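Local coordinates for protein polyhedrin (Operophtera brumata cypovirus 19, PDB 5A99) that builds the crystalline polyhedra, the occlusion bodies of an insect cypovirus, which probably shelter embedded virus particles between hosts, at residues 157-169 / 236-248. Residues are numbered along the deposited sequence; the frame is centred on the assembly and turned at random.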
loop_
_atom_site.group_PDB
_atom_site.type_symbol
_atom_site.label_atom_id
_atom_site.label_comp_id
_atom_site.label_asym_id
_atom_site.label_seq_id
_atom_site.Cartn_x
_atom_site.Cartn_y
_atom_site.Cartn_z
ATOM N N ARG A 157 18.191 21.453 -6.066
ATOM C CA ARG A 157 18.189 22.747 -6.721
ATOM C C ARG A 157 16.754 23.208 -6.847
ATOM O O ARG A 157 15.927 22.556 -7.493
ATOM C CB ARG A 157 18.859 22.687 -8.092
ATOM C CG ARG A 157 20.374 22.542 -8.025
ATOM C CD ARG A 157 20.993 22.507 -9.413
ATOM N NE ARG A 157 20.754 23.740 -10.167
ATOM C CZ ARG A 157 20.323 23.780 -11.429
ATOM N NH1 ARG A 157 20.063 22.657 -12.081
ATOM N NH2 ARG A 157 20.153 24.942 -12.048
ATOM N N PRO A 158 16.450 24.335 -6.211
ATOM C CA PRO A 158 15.094 24.870 -6.174
ATOM C C PRO A 158 14.631 25.328 -7.543
ATOM O O PRO A 158 15.447 25.648 -8.411
ATOM C CB PRO A 158 15.214 26.074 -5.238
ATOM C CG PRO A 158 16.491 25.900 -4.522
ATOM C CD PRO A 158 17.389 25.181 -5.465
ATOM N N ILE A 159 13.318 25.350 -7.719
ATOM C CA ILE A 159 12.699 25.902 -8.915
ATOM C C ILE A 159 11.745 27.005 -8.465
ATOM O O ILE A 159 10.969 26.821 -7.519
ATOM C CB ILE A 159 11.913 24.844 -9.704
ATOM C CG1 ILE A 159 12.817 23.672 -10.091
ATOM C CG2 ILE A 159 11.276 25.470 -10.953
ATOM C CD1 ILE A 159 12.057 22.491 -10.680
ATOM N N ARG A 160 11.813 28.153 -9.134
ATOM C CA ARG A 160 11.106 29.337 -8.671
ATOM C C ARG A 160 9.851 29.618 -9.496
ATOM O O ARG A 160 9.781 29.312 -10.694
ATOM C CB ARG A 160 12.041 30.557 -8.657
ATOM C CG ARG A 160 13.216 30.433 -7.675
ATOM C CD ARG A 160 14.141 31.656 -7.686
ATOM N NE ARG A 160 13.877 32.543 -6.554
ATOM C CZ ARG A 160 14.680 32.702 -5.505
ATOM N NH1 ARG A 160 15.834 32.049 -5.424
ATOM N NH2 ARG A 160 14.327 33.536 -4.533
ATOM N N TYR A 161 8.862 30.195 -8.824
ATOM C CA TYR A 161 7.604 30.582 -9.436
ATOM C C TYR A 161 7.251 31.941 -8.863
ATOM O O TYR A 161 7.101 32.093 -7.645
ATOM C CB TYR A 161 6.546 29.535 -9.098
ATOM C CG TYR A 161 5.146 29.794 -9.596
ATOM C CD1 TYR A 161 4.848 29.780 -10.950
ATOM C CD2 TYR A 161 4.103 29.994 -8.702
ATOM C CE1 TYR A 161 3.555 29.988 -11.402
ATOM C CE2 TYR A 161 2.806 30.205 -9.145
ATOM C CZ TYR A 161 2.537 30.198 -10.493
ATOM O OH TYR A 161 1.240 30.405 -10.923
ATOM N N PHE A 162 7.132 32.925 -9.748
ATOM C CA PHE A 162 7.032 34.320 -9.342
ATOM C C PHE A 162 8.073 34.609 -8.261
ATOM O O PHE A 162 7.763 35.192 -7.220
ATOM C CB PHE A 162 5.615 34.663 -8.862
ATOM C CG PHE A 162 4.581 34.628 -9.958
ATOM C CD1 PHE A 162 4.475 35.684 -10.852
ATOM C CD2 PHE A 162 3.724 33.543 -10.094
ATOM C CE1 PHE A 162 3.538 35.665 -11.862
ATOM C CE2 PHE A 162 2.783 33.511 -11.105
ATOM C CZ PHE A 162 2.684 34.574 -11.990
ATOM N N ASP A 163 9.303 34.170 -8.521
ATOM C CA ASP A 163 10.455 34.448 -7.662
ATOM C C ASP A 163 10.473 33.715 -6.323
ATOM O O ASP A 163 11.375 33.936 -5.526
ATOM C CB ASP A 163 10.574 35.948 -7.407
ATOM C CG ASP A 163 10.673 36.740 -8.686
ATOM O OD1 ASP A 163 11.669 36.549 -9.417
ATOM O OD2 ASP A 163 9.750 37.537 -8.964
ATOM N N ARG A 164 9.490 32.855 -6.077
ATOM C CA ARG A 164 9.445 32.065 -4.848
ATOM C C ARG A 164 9.926 30.644 -5.083
ATOM O O ARG A 164 9.515 29.986 -6.034
ATOM C CB ARG A 164 8.018 32.028 -4.297
ATOM C CG ARG A 164 7.474 33.396 -3.915
ATOM C CD ARG A 164 5.971 33.458 -4.157
ATOM N NE ARG A 164 5.291 34.502 -3.381
ATOM C CZ ARG A 164 5.027 34.419 -2.076
ATOM N NH1 ARG A 164 5.408 33.348 -1.385
ATOM N NH2 ARG A 164 4.387 35.408 -1.454
ATOM N N GLU A 165 10.796 30.167 -4.204
ATOM C CA GLU A 165 11.197 28.772 -4.236
ATOM C C GLU A 165 9.969 27.956 -3.858
ATOM O O GLU A 165 9.465 28.062 -2.744
ATOM C CB GLU A 165 12.363 28.510 -3.268
ATOM C CG GLU A 165 13.673 29.191 -3.690
ATOM C CD GLU A 165 14.817 28.951 -2.719
ATOM O OE1 GLU A 165 14.541 28.536 -1.574
ATOM O OE2 GLU A 165 15.988 29.185 -3.104
ATOM N N MET A 166 9.462 27.160 -4.790
ATOM C CA MET A 166 8.274 26.374 -4.504
ATOM C C MET A 166 8.403 24.892 -4.864
ATOM O O MET A 166 7.513 24.084 -4.561
ATOM C CB MET A 166 7.060 27.019 -5.171
ATOM C CG MET A 166 6.838 28.467 -4.701
ATOM S SD MET A 166 5.164 29.106 -4.898
ATOM C CE MET A 166 4.604 28.087 -6.228
ATOM N N ALA A 167 9.522 24.527 -5.478
ATOM C CA ALA A 167 9.812 23.124 -5.734
ATOM C C ALA A 167 11.317 22.901 -5.705
ATOM O O ALA A 167 12.093 23.829 -5.923
ATOM C CB ALA A 167 9.231 22.704 -7.054
ATOM N N TRP A 168 11.718 21.663 -5.433
ATOM C CA TRP A 168 13.119 21.312 -5.316
ATOM C C TRP A 168 13.440 20.020 -6.077
ATOM O O TRP A 168 12.705 19.014 -5.997
ATOM C CB TRP A 168 13.487 21.182 -3.840
ATOM C CG TRP A 168 13.358 22.467 -3.094
ATOM C CD1 TRP A 168 14.368 23.328 -2.775
ATOM C CD2 TRP A 168 12.153 23.058 -2.579
ATOM N NE1 TRP A 168 13.871 24.408 -2.092
ATOM C CE2 TRP A 168 12.516 24.269 -1.957
ATOM C CE3 TRP A 168 10.810 22.682 -2.585
ATOM C CZ2 TRP A 168 11.585 25.106 -1.343
ATOM C CZ3 TRP A 168 9.884 23.515 -1.984
ATOM C CH2 TRP A 168 10.276 24.713 -1.370
ATOM N N SER A 169 14.557 20.048 -6.798
ATOM C CA SER A 169 14.907 18.969 -7.706
ATOM C C SER A 169 16.258 18.320 -7.423
ATOM O O SER A 169 17.261 18.997 -7.177
ATOM C CB SER A 169 14.889 19.500 -9.138
ATOM O OG SER A 169 15.540 18.613 -10.016
ATOM N N PHE A 236 -0.310 21.001 -15.585
ATOM C CA PHE A 236 -0.800 20.716 -14.235
ATOM C C PHE A 236 -0.163 21.604 -13.166
ATOM O O PHE A 236 -0.460 21.467 -11.979
ATOM C CB PHE A 236 -0.555 19.233 -13.895
ATOM C CG PHE A 236 -1.309 18.267 -14.781
ATOM C CD1 PHE A 236 -2.666 18.423 -15.007
ATOM C CD2 PHE A 236 -0.653 17.222 -15.408
ATOM C CE1 PHE A 236 -3.352 17.543 -15.830
ATOM C CE2 PHE A 236 -1.331 16.352 -16.234
ATOM C CZ PHE A 236 -2.676 16.513 -16.449
ATOM N N GLN A 237 0.721 22.507 -13.579
ATOM C CA GLN A 237 1.381 23.415 -12.636
ATOM C C GLN A 237 2.340 22.667 -11.706
ATOM O O GLN A 237 2.476 22.986 -10.511
ATOM C CB GLN A 237 0.341 24.190 -11.828
ATOM C CG GLN A 237 0.874 25.480 -11.268
ATOM C CD GLN A 237 -0.140 26.244 -10.470
ATOM O OE1 GLN A 237 -1.026 25.667 -9.834
ATOM N NE2 GLN A 237 -0.004 27.564 -10.476
ATOM N N TYR A 238 3.000 21.655 -12.263
ATOM C CA TYR A 238 4.077 20.962 -11.571
ATOM C C TYR A 238 5.411 21.508 -12.071
ATOM O O TYR A 238 5.753 21.363 -13.250
ATOM C CB TYR A 238 4.002 19.464 -11.846
ATOM C CG TYR A 238 2.862 18.787 -11.141
ATOM C CD1 TYR A 238 2.642 19.007 -9.793
ATOM C CD2 TYR A 238 1.992 17.948 -11.828
ATOM C CE1 TYR A 238 1.611 18.398 -9.137
ATOM C CE2 TYR A 238 0.940 17.331 -11.181
ATOM C CZ TYR A 238 0.759 17.559 -9.834
ATOM O OH TYR A 238 -0.277 16.955 -9.178
ATOM N N LEU A 239 6.143 22.162 -11.180
ATOM C CA LEU A 239 7.434 22.749 -11.523
ATOM C C LEU A 239 8.408 21.641 -11.923
ATOM O O LEU A 239 8.387 20.553 -11.357
ATOM C CB LEU A 239 7.963 23.587 -10.351
ATOM C CG LEU A 239 7.053 24.753 -9.949
ATOM C CD1 LEU A 239 7.642 25.561 -8.799
ATOM C CD2 LEU A 239 6.782 25.660 -11.146
ATOM N N TYR A 240 9.236 21.912 -12.925
ATOM C CA TYR A 240 10.051 20.874 -13.539
ATOM C C TYR A 240 11.288 21.453 -14.215
ATOM O O TYR A 240 11.268 22.570 -14.752
ATOM C CB TYR A 240 9.215 20.081 -14.565
ATOM C CG TYR A 240 9.972 18.972 -15.258
ATOM C CD1 TYR A 240 10.217 17.773 -14.617
ATOM C CD2 TYR A 240 10.431 19.125 -16.560
ATOM C CE1 TYR A 240 10.915 16.759 -15.235
ATOM C CE2 TYR A 240 11.123 18.114 -17.195
ATOM C CZ TYR A 240 11.367 16.931 -16.521
ATOM O OH TYR A 240 12.044 15.912 -17.131
ATOM N N ARG A 241 12.358 20.670 -14.192
ATOM C CA ARG A 241 13.634 21.065 -14.763
ATOM C C ARG A 241 13.992 20.104 -15.900
ATOM O O ARG A 241 14.085 18.896 -15.685
ATOM C CB ARG A 241 14.695 21.007 -13.667
ATOM C CG ARG A 241 15.826 21.987 -13.800
ATOM C CD ARG A 241 16.711 21.946 -12.543
ATOM N NE ARG A 241 16.357 22.998 -11.591
ATOM C CZ ARG A 241 16.449 24.285 -11.889
ATOM N NH1 ARG A 241 16.881 24.638 -13.090
ATOM N NH2 ARG A 241 16.122 25.209 -11.007
ATOM N N THR A 242 14.197 20.648 -17.099
ATOM C CA THR A 242 14.513 19.844 -18.287
ATOM C C THR A 242 15.985 19.415 -18.362
ATOM O O THR A 242 16.816 19.841 -17.560
ATOM C CB THR A 242 14.154 20.604 -19.589
ATOM O OG1 THR A 242 15.059 21.692 -19.774
ATOM C CG2 THR A 242 12.707 21.115 -19.555
ATOM N N LYS A 243 16.301 18.554 -19.327
ATOM C CA LYS A 243 17.671 18.072 -19.518
ATOM C C LYS A 243 18.637 19.230 -19.734
ATOM O O LYS A 243 19.777 19.201 -19.258
ATOM C CB LYS A 243 17.758 17.124 -20.714
ATOM C CG LYS A 243 19.173 16.618 -20.963
ATOM C CD LYS A 243 19.342 15.995 -22.348
ATOM C CE LYS A 243 20.812 15.663 -22.606
ATOM N NZ LYS A 243 21.018 14.872 -23.862
ATOM N N CYS A 244 18.171 20.246 -20.455
ATOM C CA CYS A 244 18.991 21.407 -20.785
ATOM C C CYS A 244 18.919 22.440 -19.675
ATOM O O CYS A 244 19.454 23.538 -19.793
ATOM C CB CYS A 244 18.518 22.020 -22.101
ATOM S SG CYS A 244 18.743 20.941 -23.520
ATOM N N ASP A 245 18.227 22.072 -18.604
ATOM C CA ASP A 245 18.131 22.883 -17.403
ATOM C C ASP A 245 17.226 24.107 -17.542
ATOM O O ASP A 245 17.555 25.191 -17.075
ATOM C CB ASP A 245 19.512 23.310 -16.929
ATOM C CG ASP A 245 19.571 23.452 -15.425
ATOM O OD1 ASP A 245 19.475 22.410 -14.744
ATOM O OD2 ASP A 245 19.678 24.586 -14.917
ATOM N N ILE A 246 16.075 23.929 -18.164
ATOM C CA ILE A 246 15.102 25.003 -18.229
ATOM C C ILE A 246 14.043 24.728 -17.179
ATOM O O ILE A 246 13.574 23.592 -17.026
ATOM C CB ILE A 246 14.470 25.123 -19.625
ATOM C CG1 ILE A 246 15.556 25.415 -20.659
ATOM C CG2 ILE A 246 13.403 26.214 -19.634
ATOM C CD1 ILE A 246 15.031 25.670 -22.048
ATOM N N ALA A 247 13.695 25.777 -16.440
ATOM C CA ALA A 247 12.681 25.699 -15.407
ATOM C C ALA A 247 11.318 25.971 -16.018
ATOM O O ALA A 247 11.010 27.104 -16.398
ATOM C CB ALA A 247 12.982 26.685 -14.295
ATOM N N VAL A 248 10.524 24.908 -16.148
ATOM C CA VAL A 248 9.214 24.986 -16.785
ATOM C C VAL A 248 8.100 24.700 -15.780
ATOM O O VAL A 248 6.924 24.897 -16.081
ATOM C CB VAL A 248 9.085 23.984 -17.942
ATOM C CG1 VAL A 248 10.102 24.298 -19.035
ATOM C CG2 VAL A 248 9.220 22.538 -17.430
ATOM O OXT VAL A 248 8.343 24.250 -14.653
#
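Ile159 CG2 packs against Leu239 CB (3.9 Å), the two side chains running alongside each other with reversed sense, in an apolar patch where the C-terminal tail after helix 225-236 covers the hairpin of strands 157-161 and 164-173. Leu239 CB lies 3.6 Å from Ala167 CB, whose single methyl admits so close an approach, while Leu239 CD1 reaches Met166 CB and Tyr161 CB. A classic beta bulge sets Met166 and Ala167 together opposite Ile159, and both meet Leu239 CD1. The branches of Ile159 part: CG2, anti to the backbone N, also meets Ala247 CB, while CD1 lies on the backbone of Tyr240.

Toward the start of strand 157-161 the contact is charged. Arg157 grips Asp245 end-on, NH1 to OD1 at 2.7 Å and NH2 to OD2 at 2.9 Å, both on syn lone pairs with the two planes 18° apart. The Arg241 guanidinium lies over one face of the Arg157 guanidinium, offset toward its rim and tilted 39°; its NH1 also pairs with Asp245 OD2 (3.3 Å). Pro158 O lies in the Arg241 guanidinium plane and accepts from NH2 (2.7 Å), which is tilted from the carbonyl plane.

Gln237 NE2 bonds only weakly to Tyr161 OH (3.1 Å); its OE1 accepts from Met141 N of the second subunit.

The shared Asp245 carboxylate probably balances both arginines' charge, letting their guanidinium groups lie close. Ion network and apolar patch together fasten the tail to the sheet's edge hairpin.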